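Local coordinates for protein putative Nitroreductase (Desulfovibrio desulfuricans subsp. desulfuricans str. G20, PDB 3E39) that binds flavin mononucleotide and probably works as an FMN-dependent oxidoreductase of the nitroreductase family, at residues 53-58 with 81-86. Residues are numbered along the deposited sequence; the frame is centred on the assembly and turned at random.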
loop_
_atom_site.group_PDB
_atom_site.type_symbol
_atom_site.label_atom_id
_atom_site.label_comp_id
_atom_site.label_asym_id
_atom_site.label_seq_id
_atom_site.Cartn_x
_atom_site.Cartn_y
_atom_site.Cartn_z
ATOM N N LEU A 53 8.274 14.737 -3.958
ATOM C CA LEU A 53 9.381 15.549 -4.441
ATOM C C LEU A 53 10.283 14.668 -5.284
ATOM O O LEU A 53 10.820 13.673 -4.799
ATOM C CB LEU A 53 10.148 16.155 -3.280
ATOM C CG LEU A 53 11.339 17.043 -3.666
ATOM C CD1 LEU A 53 10.997 18.162 -4.660
ATOM C CD2 LEU A 53 11.954 17.563 -2.388
ATOM N N VAL A 54 10.458 15.050 -6.541
ATOM C CA VAL A 54 11.309 14.299 -7.467
ATOM C C VAL A 54 12.727 14.818 -7.430
ATOM O O VAL A 54 12.945 16.041 -7.539
ATOM C CB VAL A 54 10.747 14.398 -8.925
ATOM C CG1 VAL A 54 11.664 13.681 -9.939
ATOM C CG2 VAL A 54 9.292 13.854 -8.997
ATOM N N ILE A 55 13.692 13.882 -7.308
ATOM C CA ILE A 55 15.116 14.228 -7.290
ATOM C C ILE A 55 15.830 13.339 -8.288
ATOM O O ILE A 55 15.990 12.135 -8.044
ATOM C CB ILE A 55 15.773 14.026 -5.897
ATOM C CG1 ILE A 55 15.060 14.861 -4.818
ATOM C CG2 ILE A 55 17.261 14.398 -5.939
ATOM C CD1 ILE A 55 15.192 16.338 -4.959
ATOM N N ARG A 56 16.235 13.907 -9.419
ATOM C CA ARG A 56 16.996 13.142 -10.420
ATOM C C ARG A 56 18.473 13.010 -10.080
ATOM O O ARG A 56 18.995 13.752 -9.274
ATOM C CB ARG A 56 16.835 13.740 -11.815
ATOM C CG ARG A 56 15.434 13.557 -12.345
ATOM C CD ARG A 56 15.294 14.077 -13.721
ATOM N NE ARG A 56 14.054 13.668 -14.393
ATOM C CZ ARG A 56 13.858 12.502 -15.023
ATOM N NH1 ARG A 56 14.808 11.563 -15.047
ATOM N NH2 ARG A 56 12.704 12.278 -15.643
ATOM N N ALA A 57 19.131 12.056 -10.726
ATOM C CA ALA A 57 20.537 11.737 -10.463
ATOM C C ALA A 57 21.462 12.933 -10.642
ATOM O O ALA A 57 22.475 13.075 -9.937
ATOM C CB ALA A 57 20.977 10.607 -11.391
ATOM N N ASP A 58 21.110 13.784 -11.593
ATOM C CA ASP A 58 21.924 14.948 -11.921
ATOM C C ASP A 58 21.619 16.118 -10.995
ATOM O O ASP A 58 22.175 17.195 -11.173
ATOM C CB ASP A 58 21.733 15.332 -13.408
ATOM C CG ASP A 58 20.247 15.551 -13.811
ATOM O OD1 ASP A 58 19.366 15.679 -12.938
ATOM O OD2 ASP A 58 19.954 15.602 -15.030
ATOM N N ILE A 81 14.809 9.512 -7.876
ATOM C CA ILE A 81 14.354 9.241 -6.524
ATOM C C ILE A 81 13.066 10.067 -6.310
ATOM O O ILE A 81 13.022 11.266 -6.650
ATOM C CB ILE A 81 15.423 9.610 -5.483
ATOM C CG1 ILE A 81 16.632 8.662 -5.646
ATOM C CG2 ILE A 81 14.881 9.463 -4.055
ATOM C CD1 ILE A 81 17.861 9.053 -4.887
ATOM N N ILE A 82 12.012 9.424 -5.814
ATOM C CA ILE A 82 10.778 10.116 -5.484
ATOM C C ILE A 82 10.655 10.104 -3.946
ATOM O O ILE A 82 10.572 9.043 -3.312
ATOM C CB ILE A 82 9.511 9.489 -6.158
ATOM C CG1 ILE A 82 9.585 9.591 -7.690
ATOM C CG2 ILE A 82 8.195 10.201 -5.660
ATOM C CD1 ILE A 82 8.496 8.785 -8.411
ATOM N N LEU A 83 10.718 11.283 -3.349
ATOM C CA LEU A 83 10.498 11.417 -1.924
ATOM C C LEU A 83 8.999 11.539 -1.651
ATOM O O LEU A 83 8.292 12.306 -2.326
ATOM C CB LEU A 83 11.275 12.594 -1.346
ATOM C CG LEU A 83 12.772 12.623 -1.630
ATOM C CD1 LEU A 83 13.421 13.864 -0.974
ATOM C CD2 LEU A 83 13.434 11.361 -1.156
ATOM N N VAL A 84 8.520 10.747 -0.693
ATOM C CA VAL A 84 7.118 10.729 -0.314
ATOM C C VAL A 84 6.940 11.290 1.097
ATOM O O VAL A 84 7.644 10.896 2.029
ATOM C CB VAL A 84 6.595 9.287 -0.356
ATOM C CG1 VAL A 84 5.071 9.241 -0.132
ATOM C CG2 VAL A 84 7.005 8.636 -1.692
ATOM N N PHE A 85 5.955 12.176 1.251
ATOM C CA PHE A 85 5.675 12.816 2.522
ATOM C C PHE A 85 4.173 12.834 2.792
ATOM O O PHE A 85 3.339 12.612 1.901
ATOM C CB PHE A 85 6.088 14.305 2.522
ATOM C CG PHE A 85 7.491 14.556 2.080
ATOM C CD1 PHE A 85 7.787 14.639 0.727
ATOM C CD2 PHE A 85 8.512 14.737 3.005
ATOM C CE1 PHE A 85 9.072 14.849 0.303
ATOM C CE2 PHE A 85 9.805 14.957 2.575
ATOM C CZ PHE A 85 10.085 15.016 1.235
ATOM N N LEU A 86 3.829 13.031 4.052
ATOM C CA LEU A 86 2.470 13.385 4.405
ATOM C C LEU A 86 2.500 14.861 4.790
ATOM O O LEU A 86 3.411 15.335 5.489
ATOM C CB LEU A 86 1.910 12.594 5.583
ATOM C CG LEU A 86 1.683 11.107 5.367
ATOM C CD1 LEU A 86 1.443 10.395 6.651
ATOM C CD2 LEU A 86 0.517 10.917 4.406
#
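The carbonyl O of Ile81 takes the N-H of Ile55 at 2.8 Å, in a bond that is nearly straight at the hydrogen (166°) and lies almost along the C=O axis. The same oxygen is approached by the CA-H of Val54, with CA 3.6 Å away, so one carbonyl receives two neighbouring residues of the facing strand. Ile81 N returns a bond to Ile55 O and completes this hydrogen-bonded antiparallel pair. Two residues along, Leu53 and Leu83 form a second such pair: Leu83 N lies 2.8 Å from Leu53 O, while Leu53 N bonds to Leu83 O. Between them, Val54 and Ile82 make a non-hydrogen-bonded pair with CA atoms 4.7 Å apart. Strand 50-56 is an edge strand of the antiparallel sheet within this chain, paired with strand 80-87 in the FMN-binding nitroreductase fold; Ile82 and Val84 carry the backbone bonding on to strand 143-152. Leu53, Ile55, Ile81 and Leu83 share one face of the sheet, where helix 61-66 packs against Ile55, Ile81 and Leu83. There Ile55 CG1 touches Leu83 CD1 at 4.3 Å, a diagonal contact between the two hydrogen-bonded pairs. The Phe85 ring presents its edge to Leu53, with CE1 4.0 Å from Leu53 CB. With chi1 of Leu53 at -180°, CG swings to the side of the carbonyl carbon, and CB is left to meet the ring edge. Phe85 also meets the ring of Phe145, their planes inclined at about 30°. On the reverse face, Val54 CG2 lies a loose 4.5 Å from Ile82 CG1, and both side chains rest on Leu35 of helix 28-39. Leu53, Val54 and Phe85 also pack against Glu171, Pro173 and Leu170 of the second subunit, respectively.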